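Local coordinates for protein phytase (Debaryomyces castellii, PDB 2GFI) that hydrolyses the phosphate esters of phytate (inositol hexakisphosphate) as a 3-phytase of the histidine acid phosphatase family, probably through a phosphohistidine intermediate, at residues 73-78 against 110-115; 303-308 against 336-341; 307-312 against 438-443. One frame throughout, in Å; residues are numbered along the deposited sequence.

Contact 1 (73-78 against 110-115)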
loop_
_atom_site.group_PDB
_atom_site.type_symbol
_atom_site.label_atom_id
_atom_site.label_comp_id
_atom_site.label_asym_id
_atom_site.label_seq_id
_atom_site.Cartn_x
_atom_site.Cartn_y
_atom_site.Cartn_z
ATOM N N ARG A 73 -7.198 -8.974 23.190
ATOM C CA ARG A 73 -8.177 -9.523 24.083
ATOM C C ARG A 73 -9.398 -8.632 24.156
ATOM O O ARG A 73 -9.412 -7.487 23.658
ATOM C CB ARG A 73 -7.560 -9.720 25.475
ATOM C CG ARG A 73 -6.793 -8.500 26.015
ATOM C CD ARG A 73 -6.808 -8.517 27.499
ATOM N NE ARG A 73 -6.092 -7.447 28.157
ATOM C CZ ARG A 73 -6.681 -6.333 28.568
ATOM N NH1 ARG A 73 -7.962 -6.137 28.348
ATOM N NH2 ARG A 73 -5.992 -5.410 29.186
ATOM N N TYR A 74 -10.449 -9.205 24.739
ATOM C CA TYR A 74 -11.573 -8.477 25.251
ATOM C C TYR A 74 -11.089 -7.615 26.403
ATOM O O TYR A 74 -9.991 -7.831 26.941
ATOM C CB TYR A 74 -12.626 -9.454 25.773
ATOM C CG TYR A 74 -13.550 -9.956 24.696
ATOM C CD1 TYR A 74 -14.771 -9.325 24.454
ATOM C CD2 TYR A 74 -13.197 -11.062 23.908
ATOM C CE1 TYR A 74 -15.639 -9.800 23.447
ATOM C CE2 TYR A 74 -14.035 -11.524 22.904
ATOM C CZ TYR A 74 -15.244 -10.894 22.679
ATOM O OH TYR A 74 -16.055 -11.358 21.673
ATOM N N PRO A 75 -11.908 -6.642 26.796
ATOM C CA PRO A 75 -11.563 -5.810 27.935
ATOM C C PRO A 75 -11.409 -6.674 29.181
ATOM O O PRO A 75 -11.982 -7.762 29.273
ATOM C CB PRO A 75 -12.752 -4.861 28.059
ATOM C CG PRO A 75 -13.426 -4.895 26.715
ATOM C CD PRO A 75 -13.177 -6.253 26.166
ATOM N N SER A 76 -10.598 -6.200 30.115
ATOM C CA SER A 76 -10.528 -6.818 31.410
ATOM C C SER A 76 -11.872 -6.584 32.074
ATOM O O SER A 76 -12.759 -5.867 31.542
ATOM C CB SER A 76 -9.434 -6.166 32.234
ATOM O OG SER A 76 -9.797 -4.817 32.442
ATOM N N THR A 77 -12.039 -7.175 33.247
ATOM C CA THR A 77 -13.319 -7.030 33.955
ATOM C C THR A 77 -13.598 -5.573 34.242
ATOM O O THR A 77 -14.663 -5.068 33.888
ATOM C CB THR A 77 -13.294 -7.818 35.247
ATOM O OG1 THR A 77 -13.023 -9.205 34.937
ATOM C CG2 THR A 77 -14.690 -7.748 35.912
ATOM N N GLY A 78 -12.629 -4.890 34.828
ATOM C CA GLY A 78 -12.819 -3.519 35.289
ATOM C C GLY A 78 -13.191 -2.607 34.143
ATOM O O GLY A 78 -14.244 -1.953 34.150
ATOM N N TYR A 110 -23.689 -2.969 22.673
ATOM C CA TYR A 110 -22.457 -2.986 23.421
ATOM C C TYR A 110 -21.611 -4.148 22.869
ATOM O O TYR A 110 -22.162 -5.216 22.575
ATOM C CB TYR A 110 -22.739 -3.170 24.894
ATOM C CG TYR A 110 -21.466 -3.230 25.674
ATOM C CD1 TYR A 110 -20.545 -2.203 25.590
ATOM C CD2 TYR A 110 -21.170 -4.323 26.495
ATOM C CE1 TYR A 110 -19.340 -2.265 26.295
ATOM C CE2 TYR A 110 -19.962 -4.376 27.226
ATOM C CZ TYR A 110 -19.060 -3.352 27.105
ATOM O OH TYR A 110 -17.862 -3.376 27.779
ATOM N N PHE A 111 -20.296 -3.940 22.708
ATOM C CA PHE A 111 -19.492 -4.889 21.931
ATOM C C PHE A 111 -19.103 -6.191 22.650
ATOM O O PHE A 111 -18.668 -7.155 22.032
ATOM C CB PHE A 111 -18.276 -4.206 21.356
ATOM C CG PHE A 111 -17.263 -3.776 22.375
ATOM C CD1 PHE A 111 -16.204 -4.605 22.709
ATOM C CD2 PHE A 111 -17.324 -2.526 22.939
ATOM C CE1 PHE A 111 -15.231 -4.189 23.603
ATOM C CE2 PHE A 111 -16.386 -2.105 23.856
ATOM C CZ PHE A 111 -15.335 -2.928 24.191
ATOM N N VAL A 112 -19.228 -6.204 23.964
ATOM C CA VAL A 112 -19.052 -7.419 24.706
ATOM C C VAL A 112 -20.447 -8.008 24.937
ATOM O O VAL A 112 -21.171 -7.567 25.839
ATOM C CB VAL A 112 -18.314 -7.190 26.028
ATOM C CG1 VAL A 112 -17.958 -8.512 26.643
ATOM C CG2 VAL A 112 -17.043 -6.363 25.786
ATOM N N PRO A 113 -20.801 -9.018 24.134
ATOM C CA PRO A 113 -22.151 -9.589 24.189
ATOM C C PRO A 113 -22.314 -10.335 25.513
ATOM O O PRO A 113 -23.324 -10.178 26.235
ATOM C CB PRO A 113 -22.178 -10.568 22.998
ATOM C CG PRO A 113 -20.704 -10.941 22.725
ATOM C CD PRO A 113 -19.911 -9.742 23.195
ATOM N N ASP A 114 -21.288 -11.097 25.855
ATOM C CA ASP A 114 -21.324 -11.978 27.006
ATOM C C ASP A 114 -20.134 -11.630 27.883
ATOM O O ASP A 114 -19.007 -11.552 27.391
ATOM C CB ASP A 114 -21.195 -13.402 26.482
ATOM C CG ASP A 114 -21.565 -14.440 27.510
ATOM O OD1 ASP A 114 -21.669 -14.093 28.738
ATOM O OD2 ASP A 114 -21.758 -15.639 27.152
ATOM N N SER A 115 -20.374 -11.422 29.168
ATOM C CA SER A 115 -19.325 -11.008 30.079
ATOM C C SER A 115 -18.350 -12.149 30.370
ATOM O O SER A 115 -17.297 -11.963 30.986
ATOM C CB SER A 115 -19.925 -10.428 31.373
ATOM O OG SER A 115 -20.295 -11.443 32.299
#

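Contact 2 (303-308 against 336-341). With NAG (2-acetamido-2-deoxy-beta-D-glucopyranose), chain C.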
loop_
_atom_site.group_PDB
_atom_site.type_symbol
_atom_site.label_atom_id
_atom_site.label_comp_id
_atom_site.label_asym_id
_atom_site.label_seq_id
_atom_site.Cartn_x
_atom_site.Cartn_y
_atom_site.Cartn_z
ATOM N N ARG A 303 13.439 -1.599 38.178
ATOM C CA ARG A 303 14.705 -2.123 37.777
ATOM C C ARG A 303 15.040 -3.404 38.528
ATOM O O ARG A 303 15.541 -4.358 37.895
ATOM C CB ARG A 303 15.847 -1.163 37.923
ATOM C CG ARG A 303 17.042 -1.831 37.282
ATOM C CD ARG A 303 18.199 -1.001 37.069
ATOM N NE ARG A 303 17.909 0.269 36.445
ATOM C CZ ARG A 303 18.836 0.973 35.805
ATOM N NH1 ARG A 303 20.067 0.467 35.678
ATOM N NH2 ARG A 303 18.537 2.165 35.281
ATOM N N VAL A 304 14.782 -3.442 39.852
ATOM C CA VAL A 304 15.077 -4.675 40.609
ATOM C C VAL A 304 14.209 -5.833 40.122
ATOM O O VAL A 304 14.720 -6.927 39.911
ATOM C CB VAL A 304 14.980 -4.537 42.167
ATOM C CG1 VAL A 304 13.571 -4.223 42.624
ATOM C CG2 VAL A 304 15.425 -5.856 42.823
ATOM N N ILE A 305 12.909 -5.574 39.943
ATOM C CA ILE A 305 11.979 -6.584 39.427
ATOM C C ILE A 305 12.350 -7.021 38.004
ATOM O O ILE A 305 12.473 -8.203 37.748
ATOM C CB ILE A 305 10.519 -6.090 39.454
ATOM C CG1 ILE A 305 10.071 -5.753 40.865
ATOM C CG2 ILE A 305 9.595 -7.159 38.860
ATOM C CD1 ILE A 305 8.826 -4.866 40.889
ATOM N N GLY A 306 12.541 -6.067 37.089
ATOM C CA GLY A 306 12.923 -6.379 35.708
ATOM C C GLY A 306 14.201 -7.188 35.569
ATOM O O GLY A 306 14.339 -7.985 34.642
ATOM N N SER A 307 15.132 -6.970 36.499
ATOM C CA SER A 307 16.458 -7.589 36.473
ATOM C C SER A 307 16.419 -9.081 36.694
ATOM O O SER A 307 17.396 -9.767 36.388
ATOM C CB SER A 307 17.377 -6.968 37.531
ATOM O OG SER A 307 17.643 -5.618 37.232
ATOM N N THR A 308 15.311 -9.584 37.228
ATOM C CA THR A 308 15.188 -11.011 37.443
ATOM C C THR A 308 15.168 -11.729 36.118
ATOM O O THR A 308 15.966 -12.673 35.917
ATOM C CB THR A 308 13.969 -11.403 38.343
ATOM O OG1 THR A 308 12.753 -10.941 37.748
ATOM C CG2 THR A 308 14.019 -10.671 39.663
ATOM N N ILE A 336 6.601 -7.359 30.869
ATOM C CA ILE A 336 7.502 -7.039 29.790
ATOM C C ILE A 336 7.976 -5.611 29.919
ATOM O O ILE A 336 9.111 -5.331 29.568
ATOM C CB ILE A 336 6.838 -7.289 28.439
ATOM C CG1 ILE A 336 6.511 -8.782 28.310
ATOM C CG2 ILE A 336 7.754 -6.825 27.306
ATOM C CD1 ILE A 336 5.710 -9.145 27.070
ATOM N N GLU A 337 7.114 -4.711 30.404
ATOM C CA GLU A 337 7.535 -3.315 30.611
ATOM C C GLU A 337 8.570 -3.221 31.685
ATOM O O GLU A 337 9.570 -2.550 31.516
ATOM C CB GLU A 337 6.389 -2.386 31.002
ATOM C CG GLU A 337 5.821 -1.671 29.834
ATOM C CD GLU A 337 4.905 -0.559 30.234
ATOM O OE1 GLU A 337 5.169 0.602 29.816
ATOM O OE2 GLU A 337 3.912 -0.885 30.932
ATOM N N ILE A 338 8.303 -3.883 32.798
ATOM C CA ILE A 338 9.236 -3.923 33.907
ATOM C C ILE A 338 10.536 -4.609 33.480
ATOM O O ILE A 338 11.619 -4.126 33.771
ATOM C CB ILE A 338 8.575 -4.625 35.117
ATOM C CG1 ILE A 338 7.383 -3.783 35.640
ATOM C CG2 ILE A 338 9.617 -4.946 36.184
ATOM C CD1 ILE A 338 6.439 -4.540 36.554
ATOM N N PHE A 339 10.422 -5.719 32.762
ATOM C CA PHE A 339 11.584 -6.344 32.125
ATOM C C PHE A 339 12.406 -5.296 31.368
ATOM O O PHE A 339 13.601 -5.171 31.608
ATOM C CB PHE A 339 11.116 -7.495 31.213
ATOM C CG PHE A 339 12.220 -8.293 30.577
ATOM C CD1 PHE A 339 13.530 -8.256 31.051
ATOM C CD2 PHE A 339 11.925 -9.144 29.512
ATOM C CE1 PHE A 339 14.529 -9.046 30.445
ATOM C CE2 PHE A 339 12.945 -9.917 28.885
ATOM C CZ PHE A 339 14.228 -9.874 29.372
ATOM N N HIS A 340 11.754 -4.510 30.508
ATOM C CA HIS A 340 12.405 -3.430 29.731
ATOM C C HIS A 340 12.966 -2.305 30.554
ATOM O O HIS A 340 13.929 -1.651 30.152
ATOM C CB HIS A 340 11.460 -2.857 28.651
ATOM C CG HIS A 340 11.454 -3.670 27.395
ATOM N ND1 HIS A 340 12.285 -3.391 26.321
ATOM C CD2 HIS A 340 10.772 -4.789 27.069
ATOM C CE1 HIS A 340 12.094 -4.297 25.379
ATOM N NE2 HIS A 340 11.185 -5.158 25.809
ATOM N N SER A 341 12.379 -2.078 31.722
ATOM C CA SER A 341 12.989 -1.155 32.684
ATOM C C SER A 341 14.429 -1.598 32.995
ATOM O O SER A 341 15.335 -0.773 33.105
ATOM C CB SER A 341 12.169 -1.115 33.962
ATOM O OG SER A 341 12.503 0.028 34.701
HETATM C C1 NAG C . 21.159 -10.229 38.956
HETATM C C2 NAG C . 20.556 -10.033 40.368
HETATM C C3 NAG C . 21.588 -9.493 41.382
HETATM C C4 NAG C . 22.879 -10.334 41.363
HETATM C C5 NAG C . 23.348 -10.348 39.895
HETATM C C6 NAG C . 24.628 -11.122 39.662
HETATM C C7 NAG C . 18.102 -9.642 40.450
HETATM C C8 NAG C . 17.081 -8.604 40.831
HETATM N N2 NAG C . 19.362 -9.188 40.325
HETATM O O3 NAG C . 20.995 -9.469 42.653
HETATM O O4 NAG C . 23.895 -9.919 42.298
HETATM O O5 NAG C . 22.360 -10.952 39.065
HETATM O O6 NAG C . 24.798 -11.142 38.266
HETATM O O7 NAG C . 17.739 -10.816 40.270
#

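Contact 3 (307-312 against 438-443). With NAG (2-acetamido-2-deoxy-beta-D-glucopyranose), chain C.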
loop_
_atom_site.group_PDB
_atom_site.type_symbol
_atom_site.label_atom_id
_atom_site.label_comp_id
_atom_site.label_asym_id
_atom_site.label_seq_id
_atom_site.Cartn_x
_atom_site.Cartn_y
_atom_site.Cartn_z
ATOM N N SER A 307 15.132 -6.970 36.499
ATOM C CA SER A 307 16.458 -7.589 36.473
ATOM C C SER A 307 16.419 -9.081 36.694
ATOM O O SER A 307 17.396 -9.767 36.388
ATOM C CB SER A 307 17.377 -6.968 37.531
ATOM O OG SER A 307 17.643 -5.618 37.232
ATOM N N THR A 308 15.311 -9.584 37.228
ATOM C CA THR A 308 15.188 -11.011 37.443
ATOM C C THR A 308 15.168 -11.729 36.118
ATOM O O THR A 308 15.966 -12.673 35.917
ATOM C CB THR A 308 13.969 -11.403 38.343
ATOM O OG1 THR A 308 12.753 -10.941 37.748
ATOM C CG2 THR A 308 14.019 -10.671 39.663
ATOM N N LEU A 309 14.297 -11.277 35.202
ATOM C CA LEU A 309 14.263 -11.842 33.843
ATOM C C LEU A 309 15.470 -11.452 33.028
ATOM O O LEU A 309 15.877 -12.207 32.184
ATOM C CB LEU A 309 12.965 -11.503 33.079
ATOM C CG LEU A 309 11.680 -12.161 33.595
ATOM C CD1 LEU A 309 10.457 -11.677 32.815
ATOM C CD2 LEU A 309 11.774 -13.706 33.606
ATOM N N LEU A 310 16.049 -10.276 33.269
ATOM C CA LEU A 310 17.261 -9.888 32.533
ATOM C C LEU A 310 18.425 -10.817 32.864
ATOM O O LEU A 310 19.119 -11.284 31.952
ATOM C CB LEU A 310 17.622 -8.431 32.782
ATOM C CG LEU A 310 18.756 -7.858 31.929
ATOM C CD1 LEU A 310 18.342 -7.892 30.492
ATOM C CD2 LEU A 310 19.123 -6.460 32.390
ATOM N N ASN A 311 18.604 -11.106 34.167
ATOM C CA ASN A 311 19.612 -12.090 34.660
ATOM C C ASN A 311 19.420 -13.490 34.107
ATOM O O ASN A 311 20.370 -14.111 33.621
ATOM C CB ASN A 311 19.562 -12.183 36.186
ATOM C CG ASN A 311 20.321 -11.065 36.876
ATOM O OD1 ASN A 311 21.062 -10.318 36.229
ATOM N ND2 ASN A 311 20.152 -10.968 38.211
ATOM N N ALA A 312 18.187 -13.973 34.168
ATOM C CA ALA A 312 17.815 -15.306 33.713
ATOM C C ALA A 312 18.103 -15.473 32.233
ATOM O O ALA A 312 18.755 -16.454 31.809
ATOM C CB ALA A 312 16.334 -15.569 33.998
ATOM N N SER A 438 14.658 -16.483 44.989
ATOM C CA SER A 438 15.439 -15.262 44.885
ATOM C C SER A 438 15.835 -15.012 43.435
ATOM O O SER A 438 16.253 -13.911 43.072
ATOM C CB SER A 438 16.695 -15.338 45.761
ATOM O OG SER A 438 17.572 -16.333 45.271
ATOM N N ALA A 439 15.698 -16.052 42.619
ATOM C CA ALA A 439 16.105 -16.004 41.232
ATOM C C ALA A 439 15.183 -16.900 40.421
ATOM O O ALA A 439 14.445 -17.725 40.983
ATOM C CB ALA A 439 17.581 -16.447 41.097
ATOM N N VAL A 440 15.203 -16.700 39.097
ATOM C CA VAL A 440 14.514 -17.578 38.160
ATOM C C VAL A 440 15.302 -18.877 38.083
ATOM O O VAL A 440 16.537 -18.868 37.914
ATOM C CB VAL A 440 14.404 -16.945 36.716
ATOM C CG1 VAL A 440 14.030 -18.013 35.637
ATOM C CG2 VAL A 440 13.448 -15.765 36.697
ATOM N N THR A 441 14.570 -19.979 38.210
ATOM C CA THR A 441 15.098 -21.300 37.957
ATOM C C THR A 441 14.216 -22.062 36.985
ATOM O O THR A 441 14.624 -23.118 36.505
ATOM C CB THR A 441 15.267 -22.128 39.289
ATOM O OG1 THR A 441 13.993 -22.323 39.926
ATOM C CG2 THR A 441 16.128 -21.350 40.336
ATOM N N PHE A 442 13.009 -21.558 36.697
ATOM C CA PHE A 442 12.041 -22.351 35.914
ATOM C C PHE A 442 12.556 -22.749 34.517
ATOM O O PHE A 442 12.140 -23.770 34.001
ATOM C CB PHE A 442 10.614 -21.726 35.889
ATOM C CG PHE A 442 10.535 -20.379 35.202
ATOM C CD1 PHE A 442 10.569 -20.284 33.812
ATOM C CD2 PHE A 442 10.463 -19.206 35.954
ATOM C CE1 PHE A 442 10.514 -19.046 33.184
ATOM C CE2 PHE A 442 10.420 -17.942 35.336
ATOM C CZ PHE A 442 10.447 -17.874 33.931
ATOM N N TYR A 443 13.453 -21.963 33.903
ATOM C CA TYR A 443 14.014 -22.366 32.589
ATOM C C TYR A 443 14.903 -23.619 32.685
ATOM O O TYR A 443 15.102 -24.324 31.679
ATOM C CB TYR A 443 14.783 -21.237 31.856
ATOM C CG TYR A 443 13.976 -19.989 31.521
ATOM C CD1 TYR A 443 12.954 -20.026 30.576
ATOM C CD2 TYR A 443 14.253 -18.769 32.146
ATOM C CE1 TYR A 443 12.222 -18.891 30.270
ATOM C CE2 TYR A 443 13.514 -17.622 31.853
ATOM C CZ TYR A 443 12.503 -17.698 30.915
ATOM O OH TYR A 443 11.758 -16.588 30.622
HETATM C C1 NAG C . 21.159 -10.229 38.956
HETATM C C2 NAG C . 20.556 -10.033 40.368
HETATM C C3 NAG C . 21.588 -9.493 41.382
HETATM C C4 NAG C . 22.879 -10.334 41.363
HETATM C C5 NAG C . 23.348 -10.348 39.895
HETATM C C6 NAG C . 24.628 -11.122 39.662
HETATM C C7 NAG C . 18.102 -9.642 40.450
HETATM C C8 NAG C . 17.081 -8.604 40.831
HETATM N N2 NAG C . 19.362 -9.188 40.325
HETATM O O3 NAG C . 20.995 -9.469 42.653
HETATM O O4 NAG C . 23.895 -9.919 42.298
HETATM O O5 NAG C . 22.360 -10.952 39.065
HETATM O O6 NAG C . 24.798 -11.142 38.266
HETATM O O7 NAG C . 17.739 -10.816 40.270
HETATM O O HOH W 1 16.863 -14.401 38.045
#

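Contact 1 (73-78 against 110-115)
Y74 and P75 meet F111, V112 and P113 mainly through carbon, a compact example of an apolar contact between the end of a signature sequence and a distant loop. The aliphatic part centres on V112, whose two methyls are divided between two neighbours. V112 CG1 lies 4.0 Å from Y74 CD1, while V112 CG2 reaches the CD corner of P75 at 3.9 Å, the two side chains pointing toward each other. The same CG2 also sits at the edge of the Y74 ring, in its plane. P113 CD approaches Y74 CE1 at 4.3 Å, and F111 O lies at the edge of that ring. The aromatic part pairs P75 CG with CE1 of F111 at 3.7 Å, the two side chains coming from opposite directions. A chi1 of 68° sets F111 CG between its backbone N and carbonyl carbon and turns the ring back onto the proline. Beyond it, F111 meets Y258 edge-to-face, and helix 249-266 covers the cluster through Y261 and V265.

Polar bonds lie at the margins. R73 NH1 donates to Y74 O at 3.0 Å, nearly straight at 164° and in the guanidinium plane. The Y74 hydroxyl is hydrogen-bonded to N126 O.

R73, Y74 and P75 end the RHGxRxP signature containing H70, the predicted nucleophile. The chemistry implies that hydrophobic packing joins this end to 110-115, while backbone bonds of Y74 with K120 and P75 with E119 hold its main chain.

Contact 2 (303-308 against 336-341)
G306 and I338 mark the tight point where helix 303-308 crosses helix 336-341 at -100°, with the axes only 6.9 Å apart. The glycine puts no side chain between the backbones: its CA makes a CA-H...O contact of 3.2 Å with the I338 carbonyl oxygen, bent to 135° at the hydrogen. Beside it, CG2 of I338 presses on CG2 of I305 at 3.5 Å, closer than usual van der Waals contact. In both isoleucines the branch that meets the other is the one anti to the backbone N, and the two side chains cross obliquely. F339 closes the other flank. Its CA-CB bond leaves the contact, yet CD1 of the ring remains 3.7 Å from G306 O, and the ring continues onto L309, L310 and, edge-to-face, F67.

Away from this core the fit slackens. S341 OG is 4.0 Å from R303 N; its hydrogen bond goes to OG1 of T302, just before 303-308 on the same helix, and still joins the two helices. R303, partly exposed, starts away from the other helix; its NH1 makes a weak bond to R422 O. V304 and S307 also start away from it, and the N-acetyl methyl C8 of NAG lies 3.7 Å from S307 CB. Two hydroxyls turn back into their own helix: S307 OG donates to R303 O at 2.5 Å, and T308 OG1 to I305 O at 2.8 Å, nearly in line with the carbonyl at 168°.

The arrangement illustrates how a glycine permits a close, nearly perpendicular helix crossing. Between 303-308 and 336-341 cohesion therefore rests mainly on steric fit, supplemented by the S341-T302 bond; through helix 333-343 this packing reaches the helix that begins at D333, the predicted proton donor.

Contact 3 (307-312 against 438-443)
The carbonyl oxygen of T308 is gripped twice: by the helical N-H of A312, at 3.1 Å from its N, and by a water that donates to it at 2.9 Å. The same water accepts from V440 N at 3.0 Å, so a single molecule bridges the helix to the irregular chain of 438-441 and satisfies the amide of V440 as well.

Beside this bridge the contact is apolar. V440 points at the helix, and its CB comes within 3.6 Å of A312 CB. Both valine methyls border A312 CB and then diverge: V440 CG2 meets CD2 of L309 at 4.1 Å, whereas V440 CG1 stands over one face of the F442 ring, offset toward its rim. Y443 closes the far end, offering its ring edge to A312 CB at the CE2 side. F442 CE1 points onto a face of that same ring, over its centre. The tyrosine side chain crosses L309 at about a right angle, and its hydroxyl is hydrogen-bonded to S329 OG, while F161 meets the ring edge-to-face.

N311, in the same stretch of helix, carries the glycan, ND2 being bonded to C1 of NAG at 1.5 Å. The sugar's acetamide runs back along the helix, O7 lying 3.8 Å from T308 CG2. T426 O also holds the sugar by a hydrogen bond.

The whole is a largely buried helix bearing an N-glycosylated asparagine in the sequon N-A-S, packed by A312 and L309 on V440 and Y443. Through S329 and F161, which lie on strands 326-331 and 158-163, Y443 ties this packing to the central sheet of the histidine phosphatase fold.

From the N terminus, contact 1 comes first: it closes the excursion formed by helix 77-91 and the chain after it, returning to the signature loop after strand 59-69. It is finished before the others open, and lies across the chain's centre from contact 2. Contacts 2 and 3 both start on helix 302-318. Contact 2 closes a short helix-strand-helix unit through strand 326-331 to helix 333-343; contact 3 spans a far longer loop, to 438-443 near the C terminus, so that 336-341 falls within its span. The two touch where F339 packs against the backbone of L309 and L310, linking the predicted proton-donor helix to the C-terminal chain.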